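Local atomic coordinates of xylulose kinase (Bifidobacterium adolescentis ATCC 15703, PDB entry 3I8B), a protein that probably phosphorylates D-xylulose to D-xylulose 5-phosphate using ATP, as a xylulose kinase of the FGGY carbohydrate kinase family. Residues Leu6-Asp11 against Ser66-Gly71; Lys18-Asp23 against Val461-Ala466; Gly60-Val65 against Ala256-Asn261; Leu267-Gly272 against Ala466-Trp471. All blocks are in the same frame, centred on the assembly; numbering follows the deposited sequence.

Interaction 1: Leu6-Asp11 against Ser66-Gly71; sequences LVAGVD and SALAVG
L6-D11 and S66-G71 run parallel as neighbouring strands, their axes approaching to 4.6 Å and turned 19° from parallel, and are joined by five backbone hydrogen bonds. S66 N, at the corner where the second strand sets off, gives to L6 O; beyond it A8 N bonds to A67 O, A69 N to A8 O, V10 N to A69 O and G71 N to V10 O. The last is the shortest, 2.7 Å between G71 N and V10 O. A water accepts from L6 N (2.9 Å) and hydrogen-bonds to S66 OG (2.7 Å), closing the other end.

One face of the pair holds A8, V10, L68 and V70. With V10 CG1 anti to the backbone N (chi1 -177°), V10 CG2 is left anti to the carbonyl carbon and lies 4.0 Å from L68 CG, a diagonal contact between side chains that slant across each other. V10 CB also meets V70 CG2 at 3.9 Å, and helix 167-175 packs over L68 and V70. On the reverse face V7 CG1 rests 4.0 Å from A67 CB, with helix 460-474 lying over V7 and A69.

These are inner strands of the actin-like ATPase sheet. D11, predicted to be important for activity, ends the pair, its side chain about 5 Å from that of D274, the predicted proton acceptor. A67 N is buried with no partner in the model. The successive bonds from A8 to G71 probably hold the backbone that carries D11.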
loop_
_atom_site.group_PDB
_atom_site.type_symbol
_atom_site.label_atom_id
_atom_site.label_comp_id
_atom_site.label_asym_id
_atom_site.label_seq_id
_atom_site.Cartn_x
_atom_site.Cartn_y
_atom_site.Cartn_z
ATOM N N LEU A 6 -16.448 -22.576 2.230
ATOM C CA LEU A 6 -15.752 -21.729 1.281
ATOM C C LEU A 6 -15.766 -20.290 1.790
ATOM O O LEU A 6 -16.712 -19.875 2.459
ATOM C CB LEU A 6 -16.464 -21.780 -0.072
ATOM C CG LEU A 6 -16.466 -23.107 -0.845
ATOM C CD1 LEU A 6 -17.234 -22.951 -2.165
ATOM C CD2 LEU A 6 -15.029 -23.575 -1.108
ATOM N N VAL A 7 -14.710 -19.550 1.477
ATOM C CA VAL A 7 -14.688 -18.104 1.650
ATOM C C VAL A 7 -14.344 -17.474 0.301
ATOM O O VAL A 7 -14.024 -18.177 -0.678
ATOM C CB VAL A 7 -13.662 -17.626 2.726
ATOM C CG1 VAL A 7 -14.037 -18.141 4.114
ATOM C CG2 VAL A 7 -12.265 -18.052 2.357
ATOM N N ALA A 8 -14.408 -16.149 0.242
ATOM C CA ALA A 8 -14.077 -15.450 -0.991
ATOM C C ALA A 8 -13.193 -14.269 -0.657
ATOM O O ALA A 8 -13.497 -13.487 0.247
ATOM C CB ALA A 8 -15.332 -14.997 -1.700
ATOM N N GLY A 9 -12.076 -14.171 -1.363
ATOM C CA GLY A 9 -11.190 -13.030 -1.244
ATOM C C GLY A 9 -11.404 -12.186 -2.479
ATOM O O GLY A 9 -11.292 -12.676 -3.614
ATOM N N VAL A 10 -11.754 -10.925 -2.260
ATOM C CA VAL A 10 -11.929 -9.982 -3.352
ATOM C C VAL A 10 -10.744 -9.034 -3.365
ATOM O O VAL A 10 -10.324 -8.525 -2.311
ATOM C CB VAL A 10 -13.241 -9.175 -3.223
ATOM C CG1 VAL A 10 -13.413 -8.257 -4.413
ATOM C CG2 VAL A 10 -14.438 -10.111 -3.101
ATOM N N ASP A 11 -10.198 -8.823 -4.560
ATOM C CA ASP A 11 -9.113 -7.883 -4.774
ATOM C C ASP A 11 -9.570 -6.817 -5.780
ATOM O O ASP A 11 -9.601 -7.051 -6.989
ATOM C CB ASP A 11 -7.875 -8.624 -5.275
ATOM C CG ASP A 11 -6.790 -7.689 -5.783
ATOM O OD1 ASP A 11 -6.881 -6.463 -5.557
ATOM O OD2 ASP A 11 -5.828 -8.189 -6.408
ATOM N N SER A 66 -19.336 -18.526 2.793
ATOM C CA SER A 66 -19.625 -18.278 4.213
ATOM C C SER A 66 -19.001 -17.003 4.812
ATOM O O SER A 66 -19.451 -16.504 5.845
ATOM C CB SER A 66 -19.180 -19.489 5.035
ATOM O OG SER A 66 -20.014 -20.604 4.777
ATOM N N ALA A 67 -17.954 -16.486 4.180
ATOM C CA ALA A 67 -17.379 -15.206 4.596
ATOM C C ALA A 67 -16.629 -14.611 3.420
ATOM O O ALA A 67 -16.138 -15.345 2.569
ATOM C CB ALA A 67 -16.449 -15.387 5.784
ATOM N N LEU A 68 -16.550 -13.278 3.383
ATOM C CA LEU A 68 -15.922 -12.575 2.278
ATOM C C LEU A 68 -15.171 -11.346 2.810
ATOM O O LEU A 68 -15.625 -10.698 3.762
ATOM C CB LEU A 68 -16.998 -12.156 1.270
ATOM C CG LEU A 68 -16.625 -11.321 0.045
ATOM C CD1 LEU A 68 -17.614 -11.630 -1.079
ATOM C CD2 LEU A 68 -16.590 -9.808 0.320
ATOM N N ALA A 69 -14.021 -11.054 2.204
ATOM C CA ALA A 69 -13.240 -9.852 2.516
ATOM C C ALA A 69 -12.775 -9.170 1.244
ATOM O O ALA A 69 -12.436 -9.833 0.258
ATOM C CB ALA A 69 -12.033 -10.191 3.368
ATOM N N VAL A 70 -12.735 -7.842 1.274
ATOM C CA VAL A 70 -12.263 -7.077 0.129
ATOM C C VAL A 70 -10.925 -6.411 0.434
ATOM O O VAL A 70 -10.805 -5.634 1.379
ATOM C CB VAL A 70 -13.272 -6.002 -0.270
ATOM C CG1 VAL A 70 -12.770 -5.229 -1.476
ATOM C CG2 VAL A 70 -14.614 -6.630 -0.548
ATOM N N GLY A 71 -9.911 -6.743 -0.356
ATOM C CA GLY A 71 -8.650 -6.029 -0.314
ATOM C C GLY A 71 -8.730 -4.971 -1.401
ATOM O O GLY A 71 -9.184 -5.267 -2.503
HETATM O O HOH W 1 -19.240 -22.146 2.675
#

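Interaction 2: Lys18-Asp23 against Val461-Ala466; sequences KVRVTD and VAIGAA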
loop_
_atom_site.group_PDB
_atom_site.type_symbol
_atom_site.label_atom_id
_atom_site.label_comp_id
_atom_site.label_asym_id
_atom_site.label_seq_id
_atom_site.Cartn_x
_atom_site.Cartn_y
_atom_site.Cartn_z
ATOM N N LYS A 18 -10.715 -8.932 -8.878
ATOM C CA LYS A 18 -10.543 -10.385 -8.885
ATOM C C LYS A 18 -11.367 -10.981 -7.761
ATOM O O LYS A 18 -11.475 -10.380 -6.689
ATOM C CB LYS A 18 -9.075 -10.754 -8.715
ATOM C CG LYS A 18 -8.230 -10.383 -9.929
ATOM C CD LYS A 18 -6.768 -10.352 -9.581
ATOM C CE LYS A 18 -5.930 -10.062 -10.818
ATOM N NZ LYS A 18 -4.553 -9.717 -10.378
ATOM N N VAL A 19 -11.959 -12.149 -8.008
ATOM C CA VAL A 19 -12.718 -12.857 -6.974
ATOM C C VAL A 19 -12.191 -14.281 -6.828
ATOM O O VAL A 19 -12.263 -15.081 -7.762
ATOM C CB VAL A 19 -14.225 -12.906 -7.286
ATOM C CG1 VAL A 19 -14.945 -13.751 -6.243
ATOM C CG2 VAL A 19 -14.823 -11.497 -7.326
ATOM N N ARG A 20 -11.639 -14.594 -5.666
ATOM C CA ARG A 20 -11.073 -15.911 -5.445
ATOM C C ARG A 20 -11.883 -16.727 -4.431
ATOM O O ARG A 20 -11.712 -16.605 -3.212
ATOM C CB ARG A 20 -9.626 -15.792 -5.000
ATOM C CG ARG A 20 -8.834 -17.094 -5.079
ATOM C CD ARG A 20 -7.519 -16.867 -4.373
ATOM N NE ARG A 20 -6.505 -17.898 -4.559
ATOM C CZ ARG A 20 -6.360 -18.965 -3.778
ATOM N NH1 ARG A 20 -7.209 -19.185 -2.780
ATOM N NH2 ARG A 20 -5.373 -19.821 -4.006
ATOM N N VAL A 21 -12.773 -17.566 -4.936
ATOM C CA VAL A 21 -13.503 -18.464 -4.052
ATOM C C VAL A 21 -12.518 -19.515 -3.546
ATOM O O VAL A 21 -11.848 -20.197 -4.338
ATOM C CB VAL A 21 -14.696 -19.103 -4.768
ATOM C CG1 VAL A 21 -15.453 -20.030 -3.816
ATOM C CG2 VAL A 21 -15.616 -18.019 -5.335
ATOM N N THR A 22 -12.389 -19.641 -2.233
ATOM C CA THR A 22 -11.323 -20.493 -1.730
ATOM C C THR A 22 -11.726 -21.362 -0.547
ATOM O O THR A 22 -12.639 -21.027 0.213
ATOM C CB THR A 22 -9.988 -19.689 -1.461
ATOM O OG1 THR A 22 -9.600 -19.739 -0.087
ATOM C CG2 THR A 22 -10.099 -18.276 -1.902
ATOM N N ASP A 23 -11.031 -22.487 -0.409
ATOM C CA ASP A 23 -11.274 -23.424 0.683
ATOM C C ASP A 23 -10.839 -22.808 2.009
ATOM O O ASP A 23 -9.679 -22.429 2.175
ATOM C CB ASP A 23 -10.508 -24.715 0.410
ATOM C CG ASP A 23 -10.814 -25.800 1.416
ATOM O OD1 ASP A 23 -10.378 -25.678 2.575
ATOM O OD2 ASP A 23 -11.490 -26.772 1.040
ATOM N N VAL A 461 -3.033 -10.575 -2.924
ATOM C CA VAL A 461 -4.071 -9.740 -2.305
ATOM C C VAL A 461 -5.359 -10.527 -2.106
ATOM O O VAL A 461 -5.943 -10.529 -1.010
ATOM C CB VAL A 461 -4.391 -8.466 -3.123
ATOM C CG1 VAL A 461 -5.647 -7.785 -2.553
ATOM C CG2 VAL A 461 -3.203 -7.511 -3.111
ATOM N N ALA A 462 -5.799 -11.188 -3.173
ATOM C CA ALA A 462 -7.006 -12.024 -3.129
ATOM C C ALA A 462 -6.856 -13.161 -2.127
ATOM O O ALA A 462 -7.800 -13.492 -1.414
ATOM C CB ALA A 462 -7.329 -12.575 -4.521
ATOM N N ILE A 463 -5.665 -13.753 -2.070
ATOM C CA ILE A 463 -5.397 -14.816 -1.101
ATOM C C ILE A 463 -5.438 -14.273 0.324
ATOM O O ILE A 463 -6.019 -14.892 1.201
ATOM C CB ILE A 463 -4.037 -15.511 -1.362
ATOM C CG1 ILE A 463 -4.071 -16.261 -2.692
ATOM C CG2 ILE A 463 -3.673 -16.460 -0.227
ATOM C CD1 ILE A 463 -2.869 -17.135 -2.923
ATOM N N GLY A 464 -4.812 -13.112 0.549
ATOM C CA GLY A 464 -4.850 -12.461 1.847
ATOM C C GLY A 464 -6.258 -12.126 2.311
ATOM O O GLY A 464 -6.590 -12.292 3.486
ATOM N N ALA A 465 -7.094 -11.646 1.398
ATOM C CA ALA A 465 -8.474 -11.335 1.756
ATOM C C ALA A 465 -9.249 -12.607 2.113
ATOM O O ALA A 465 -10.050 -12.604 3.056
ATOM C CB ALA A 465 -9.179 -10.538 0.647
ATOM N N ALA A 466 -9.008 -13.692 1.378
ATOM C CA ALA A 466 -9.667 -14.952 1.702
ATOM C C ALA A 466 -9.182 -15.466 3.045
ATOM O O ALA A 466 -9.956 -16.020 3.814
ATOM C CB ALA A 466 -9.423 -16.013 0.599
#
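R20 lays its guanidinium beside I463, whose CG1 sits 3.4 Å above one face of the planar group, displaced toward its rim. The nearest atoms are R20 NE and I463 CG1, 3.5 Å apart, while I463 CD1 reaches on to R20 NH2 at 3.8 Å; the contact is van der Waals, aliphatic carbon against a flat charged group. R20 gets there with an extended chain whose CG stands opposite the backbone N (chi1 -165°), and its polar end is held by a hydrogen bond from R20 NH1 to G27 O. Nearer the backbone, R20 CB touches A462 CB at 4.0 Å.

The strand 18-23 and the helix 461-466 pass 8.3 Å apart at 47°, the helix coming from the C-terminal FGGY region and the strand from the N-terminal one. Helix 460-474 thus returns to pack on the first domain's sheet, consistent with the actin-like ATPase fold, in which helices between the two domains pack on their sheets, and V461 and A465 also touch helix 274-281. The small A462 and A466, one helical turn apart, let the backbone come close, with the A462 side chain about 4 Å from that of D11, predicted to be important for activity. The placing of the T22 side chain is doubtful, and so is its close approach to A466 CB. K18 NZ forms a salt bridge with E459 OE1, just ahead of the helix.

Interaction 3: Gly60-Val65 against Ala256-Asn261; sequences GGLDDV and AIAGKN
Two irregular loops, G60-V65 and A256-N261, meet through two backbone hydrogen bonds, with the CA atoms of L62 and A258 4.7 Å apart. L62 O opens a type I turn by accepting from V65 N, and across the contact it also takes G259 N at 2.9 Å in a nearly straight bond (172°); the two donors approach from opposite faces of its carbonyl plane. One residue on, N261 N donates to D63 O at 3.0 Å. G259, with positive phi (77°), brings its CA to 3.3 Å from V65 O, a buried oxygen with no partner in the model.

The first loop follows helix 46-58, which ends in a Schellman motif with G60 as its C-prime residue, and feeds strand 65-72; the second precedes strand 267-273, so the contact ties together two approaches to the N-terminal domain's sheet.

Beside the backbone bonds, L62 CB packs on A258 CB at 3.6 Å, and L62 continues inward to F52, A8 and V21. K260 CG lies between its backbone N and carbonyl carbon (chi1 81°), and the chain, extended from there, runs alongside D63, both pointing the same way: D63 OD2 is 3.7 Å from K260 CE and 4.1 Å from K260 NZ, too long for a salt bridge. D63 OD1 instead accepts from three waters. One also binds L62 N and I257 O, the second accepts from K260 N, and the third donates to A256 O.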
loop_
_atom_site.group_PDB
_atom_site.type_symbol
_atom_site.label_atom_id
_atom_site.label_comp_id
_atom_site.label_asym_id
_atom_site.label_seq_id
_atom_site.Cartn_x
_atom_site.Cartn_y
_atom_site.Cartn_z
ATOM N N GLY A 60 -18.410 -18.064 -10.732
ATOM C CA GLY A 60 -19.506 -18.985 -10.469
ATOM C C GLY A 60 -20.432 -18.572 -9.336
ATOM O O GLY A 60 -21.122 -19.407 -8.744
ATOM N N GLY A 61 -20.465 -17.278 -9.029
ATOM C CA GLY A 61 -21.327 -16.799 -7.962
ATOM C C GLY A 61 -20.750 -17.106 -6.599
ATOM O O GLY A 61 -19.713 -17.767 -6.490
ATOM N N LEU A 62 -21.433 -16.619 -5.563
ATOM C CA LEU A 62 -20.983 -16.743 -4.187
ATOM C C LEU A 62 -22.091 -17.307 -3.278
ATOM O O LEU A 62 -22.074 -17.093 -2.065
ATOM C CB LEU A 62 -20.556 -15.369 -3.661
ATOM C CG LEU A 62 -19.585 -14.548 -4.511
ATOM C CD1 LEU A 62 -19.393 -13.143 -3.951
ATOM C CD2 LEU A 62 -18.260 -15.279 -4.614
ATOM N N ASP A 63 -23.052 -18.010 -3.862
ATOM C CA ASP A 63 -24.185 -18.528 -3.098
ATOM C C ASP A 63 -23.730 -19.531 -2.036
ATOM O O ASP A 63 -24.419 -19.732 -1.040
ATOM C CB ASP A 63 -25.188 -19.231 -4.005
ATOM C CG ASP A 63 -25.884 -18.297 -4.964
ATOM O OD1 ASP A 63 -25.890 -17.056 -4.748
ATOM O OD2 ASP A 63 -26.452 -18.830 -5.941
ATOM N N ASP A 64 -22.582 -20.164 -2.264
ATOM C CA ASP A 64 -22.062 -21.166 -1.336
ATOM C C ASP A 64 -20.928 -20.639 -0.457
ATOM O O ASP A 64 -20.148 -21.418 0.098
ATOM C CB ASP A 64 -21.592 -22.407 -2.103
ATOM C CG ASP A 64 -20.570 -22.078 -3.201
ATOM O OD1 ASP A 64 -20.253 -20.885 -3.411
ATOM O OD2 ASP A 64 -20.093 -23.021 -3.871
ATOM N N VAL A 65 -20.843 -19.318 -0.319
ATOM C CA VAL A 65 -19.730 -18.709 0.396
ATOM C C VAL A 65 -20.154 -18.204 1.783
ATOM O O VAL A 65 -21.182 -17.539 1.918
ATOM C CB VAL A 65 -19.084 -17.586 -0.456
ATOM C CG1 VAL A 65 -18.035 -16.841 0.329
ATOM C CG2 VAL A 65 -18.491 -18.186 -1.740
ATOM N N ALA A 256 -28.649 -11.799 -1.984
ATOM C CA ALA A 256 -28.677 -11.806 -3.445
ATOM C C ALA A 256 -27.258 -11.797 -3.983
ATOM O O ALA A 256 -27.016 -12.218 -5.111
ATOM C CB ALA A 256 -29.469 -10.613 -3.995
ATOM N N ILE A 257 -26.315 -11.341 -3.165
ATOM C CA ILE A 257 -24.917 -11.296 -3.578
ATOM C C ILE A 257 -24.087 -12.497 -3.096
ATOM O O ILE A 257 -23.361 -13.110 -3.893
ATOM C CB ILE A 257 -24.249 -9.951 -3.182
ATOM C CG1 ILE A 257 -24.808 -8.818 -4.046
ATOM C CG2 ILE A 257 -22.752 -10.029 -3.355
ATOM C CD1 ILE A 257 -24.736 -7.457 -3.383
ATOM N N ALA A 258 -24.176 -12.843 -1.813
ATOM C CA ALA A 258 -23.432 -14.000 -1.314
ATOM C C ALA A 258 -24.155 -14.719 -0.168
ATOM O O ALA A 258 -24.977 -14.112 0.522
ATOM C CB ALA A 258 -22.027 -13.591 -0.872
ATOM N N GLY A 259 -23.843 -16.007 0.011
ATOM C CA GLY A 259 -24.292 -16.778 1.165
ATOM C C GLY A 259 -25.728 -17.285 1.240
ATOM O O GLY A 259 -26.107 -17.839 2.272
ATOM N N LYS A 260 -26.543 -17.121 0.192
ATOM C CA LYS A 260 -27.943 -17.564 0.308
ATOM C C LYS A 260 -28.099 -19.072 0.581
ATOM O O LYS A 260 -29.096 -19.494 1.167
ATOM C CB LYS A 260 -28.793 -17.142 -0.894
ATOM C CG LYS A 260 -28.658 -18.026 -2.115
ATOM C CD LYS A 260 -29.516 -17.507 -3.256
ATOM C CE LYS A 260 -29.739 -18.589 -4.306
ATOM N NZ LYS A 260 -30.448 -18.054 -5.513
ATOM N N ASN A 261 -27.117 -19.869 0.166
ATOM C CA ASN A 261 -27.172 -21.324 0.336
ATOM C C ASN A 261 -26.261 -21.867 1.436
ATOM O O ASN A 261 -25.906 -23.044 1.415
ATOM C CB ASN A 261 -26.870 -22.056 -0.987
ATOM C CG ASN A 261 -27.948 -21.840 -2.035
ATOM O OD1 ASN A 261 -29.110 -21.639 -1.698
ATOM N ND2 ASN A 261 -27.564 -21.869 -3.317
HETATM O O HOH W 2 -23.727 -15.082 -5.799
HETATM O O HOH W 3 -26.093 -15.589 -2.412
HETATM O O HOH W 4 -27.416 -15.247 -6.177
#

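Interaction 4: Leu267-Gly272 against Ala466-Trp471; sequences LLAPGG and ARQAAW
G271 N donates to Q468 OE1 over 2.8 Å, with an N-H...O angle of 141°, and the same side-chain amide answers with Q468 NE2 giving to G271 O at 3.0 Å. This second bond is straighter, and G271 O lies in the plane of the Q468 amide, although the donor stands above the carbonyl plane of G271. Q468 reaches across with an extended chain, its CG opposite the backbone N (chi1 180°).

Carbon atoms pack round the amide oxygen. A269 CB lies 3.4 Å from Q468 OE1 and also 3.8 Å from A469 CA, so the alanine fills the angle between the glutamine and the helix. P270 CD touches Q468 OE1 at 3.7 Å, its ring slanting across the side chain.

Here the outermost strand 267-273 of the N-terminal domain's sheet is interrupted, between the backbone bonds of A269 with L68 and of G272 with V70. There the Q468 amide, from helix 460-474 of the C-terminal FGGY region, bonds the backbone of G271. Gripping both the N-H and the carbonyl of one residue, buried Q468 has its amide rotation fixed and probably steadies the backbone leading to D274, the predicted proton acceptor.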
loop_
_atom_site.group_PDB
_atom_site.type_symbol
_atom_site.label_atom_id
_atom_site.label_comp_id
_atom_site.label_asym_id
_atom_site.label_seq_id
_atom_site.Cartn_x
_atom_site.Cartn_y
_atom_site.Cartn_z
ATOM N N LEU A 267 -20.805 -13.767 6.180
ATOM C CA LEU A 267 -20.327 -12.655 6.989
ATOM C C LEU A 267 -19.313 -11.828 6.215
ATOM O O LEU A 267 -18.757 -12.277 5.212
ATOM C CB LEU A 267 -19.751 -13.128 8.327
ATOM C CG LEU A 267 -18.546 -14.053 8.393
ATOM C CD1 LEU A 267 -17.245 -13.269 8.239
ATOM C CD2 LEU A 267 -18.571 -14.769 9.741
ATOM N N LEU A 268 -19.088 -10.609 6.672
ATOM C CA LEU A 268 -18.108 -9.749 6.031
ATOM C C LEU A 268 -16.961 -9.544 7.001
ATOM O O LEU A 268 -17.174 -9.161 8.157
ATOM C CB LEU A 268 -18.734 -8.409 5.614
ATOM C CG LEU A 268 -19.847 -8.480 4.556
ATOM C CD1 LEU A 268 -20.585 -7.126 4.367
ATOM C CD2 LEU A 268 -19.287 -8.990 3.213
ATOM N N ALA A 269 -15.753 -9.841 6.540
ATOM C CA ALA A 269 -14.541 -9.562 7.301
ATOM C C ALA A 269 -14.146 -8.099 7.071
ATOM O O ALA A 269 -14.694 -7.447 6.185
ATOM C CB ALA A 269 -13.411 -10.519 6.880
ATOM N N PRO A 270 -13.219 -7.570 7.889
ATOM C CA PRO A 270 -12.975 -6.127 7.840
ATOM C C PRO A 270 -12.420 -5.632 6.497
ATOM O O PRO A 270 -12.604 -4.461 6.177
ATOM C CB PRO A 270 -11.946 -5.915 8.946
ATOM C CG PRO A 270 -12.236 -7.015 9.925
ATOM C CD PRO A 270 -12.568 -8.198 9.054
ATOM N N GLY A 271 -11.779 -6.505 5.726
ATOM C CA GLY A 271 -11.131 -6.090 4.490
ATOM C C GLY A 271 -9.813 -5.383 4.801
ATOM O O GLY A 271 -9.317 -5.444 5.936
ATOM N N GLY A 272 -9.233 -4.715 3.806
ATOM C CA GLY A 272 -7.991 -3.997 4.038
ATOM C C GLY A 272 -7.359 -3.389 2.800
ATOM O O GLY A 272 -7.851 -3.582 1.675
ATOM N N ALA A 466 -9.008 -13.692 1.378
ATOM C CA ALA A 466 -9.667 -14.952 1.702
ATOM C C ALA A 466 -9.182 -15.466 3.045
ATOM O O ALA A 466 -9.956 -16.020 3.814
ATOM C CB ALA A 466 -9.423 -16.013 0.599
ATOM N N ARG A 467 -7.894 -15.283 3.325
ATOM C CA ARG A 467 -7.321 -15.728 4.597
ATOM C C ARG A 467 -7.940 -14.971 5.760
ATOM O O ARG A 467 -8.186 -15.531 6.832
ATOM C CB ARG A 467 -5.790 -15.574 4.605
ATOM C CG ARG A 467 -5.095 -16.347 5.722
ATOM C CD ARG A 467 -3.554 -16.229 5.690
ATOM N NE ARG A 467 -2.967 -16.978 6.803
ATOM C CZ ARG A 467 -1.886 -16.618 7.494
ATOM N NH1 ARG A 467 -1.237 -15.502 7.196
ATOM N NH2 ARG A 467 -1.452 -17.379 8.493
ATOM N N GLN A 468 -8.232 -13.703 5.544
ATOM C CA GLN A 468 -8.817 -12.903 6.611
ATOM C C GLN A 468 -10.269 -13.288 6.835
ATOM O O GLN A 468 -10.735 -13.333 7.973
ATOM C CB GLN A 468 -8.706 -11.407 6.304
ATOM C CG GLN A 468 -9.317 -10.506 7.390
ATOM C CD GLN A 468 -9.639 -9.112 6.850
ATOM O OE1 GLN A 468 -10.546 -8.950 6.035
ATOM N NE2 GLN A 468 -8.887 -8.105 7.303
ATOM N N ALA A 469 -10.988 -13.553 5.753
ATOM C CA ALA A 469 -12.376 -14.009 5.877
ATOM C C ALA A 469 -12.427 -15.375 6.579
ATOM O O ALA A 469 -13.278 -15.609 7.442
ATOM C CB ALA A 469 -13.045 -14.081 4.513
ATOM N N ALA A 470 -11.515 -16.272 6.209
ATOM C CA ALA A 470 -11.427 -17.572 6.888
ATOM C C ALA A 470 -11.032 -17.420 8.370
ATOM O O ALA A 470 -11.543 -18.123 9.252
ATOM C CB ALA A 470 -10.474 -18.494 6.158
ATOM N N TRP A 471 -10.140 -16.487 8.648
ATOM C CA TRP A 471 -9.749 -16.173 10.022
ATOM C C TRP A 471 -10.954 -15.740 10.869
ATOM O O TRP A 471 -11.194 -16.286 11.955
ATOM C CB TRP A 471 -8.681 -15.074 9.997
ATOM C CG TRP A 471 -8.008 -14.760 11.323
ATOM C CD1 TRP A 471 -8.126 -15.440 12.508
ATOM C CD2 TRP A 471 -7.065 -13.705 11.559
ATOM N NE1 TRP A 471 -7.327 -14.854 13.474
ATOM C CE2 TRP A 471 -6.664 -13.790 12.908
ATOM C CE3 TRP A 471 -6.526 -12.696 10.755
ATOM C CZ2 TRP A 471 -5.745 -12.893 13.471
ATOM C CZ3 TRP A 471 -5.624 -11.804 11.312
ATOM C CH2 TRP A 471 -5.240 -11.910 12.660
#

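Interactions 1, 2 and 4 involve the N-terminal domain's five-stranded sheet; interaction 3 joins loops leading into two of its strands. The strands of interaction 1 neighbour strand 16-23 of interaction 2 and strand 267-273 of interaction 4, their centres each about 6 Å from its own. Interactions 2 and 4 share helix 460-474 and A466, with centres about 9 Å apart. Interaction 3, about 11 Å from interaction 1, is nested in sequence within interaction 2. Interactions 1 and 3 cross along the chain, as do 2 and 4, whereas 1 closes before 4 opens. In interaction 2 segments 438 residues apart meet near D11, which places part of the C-terminal region beside the predicted active site.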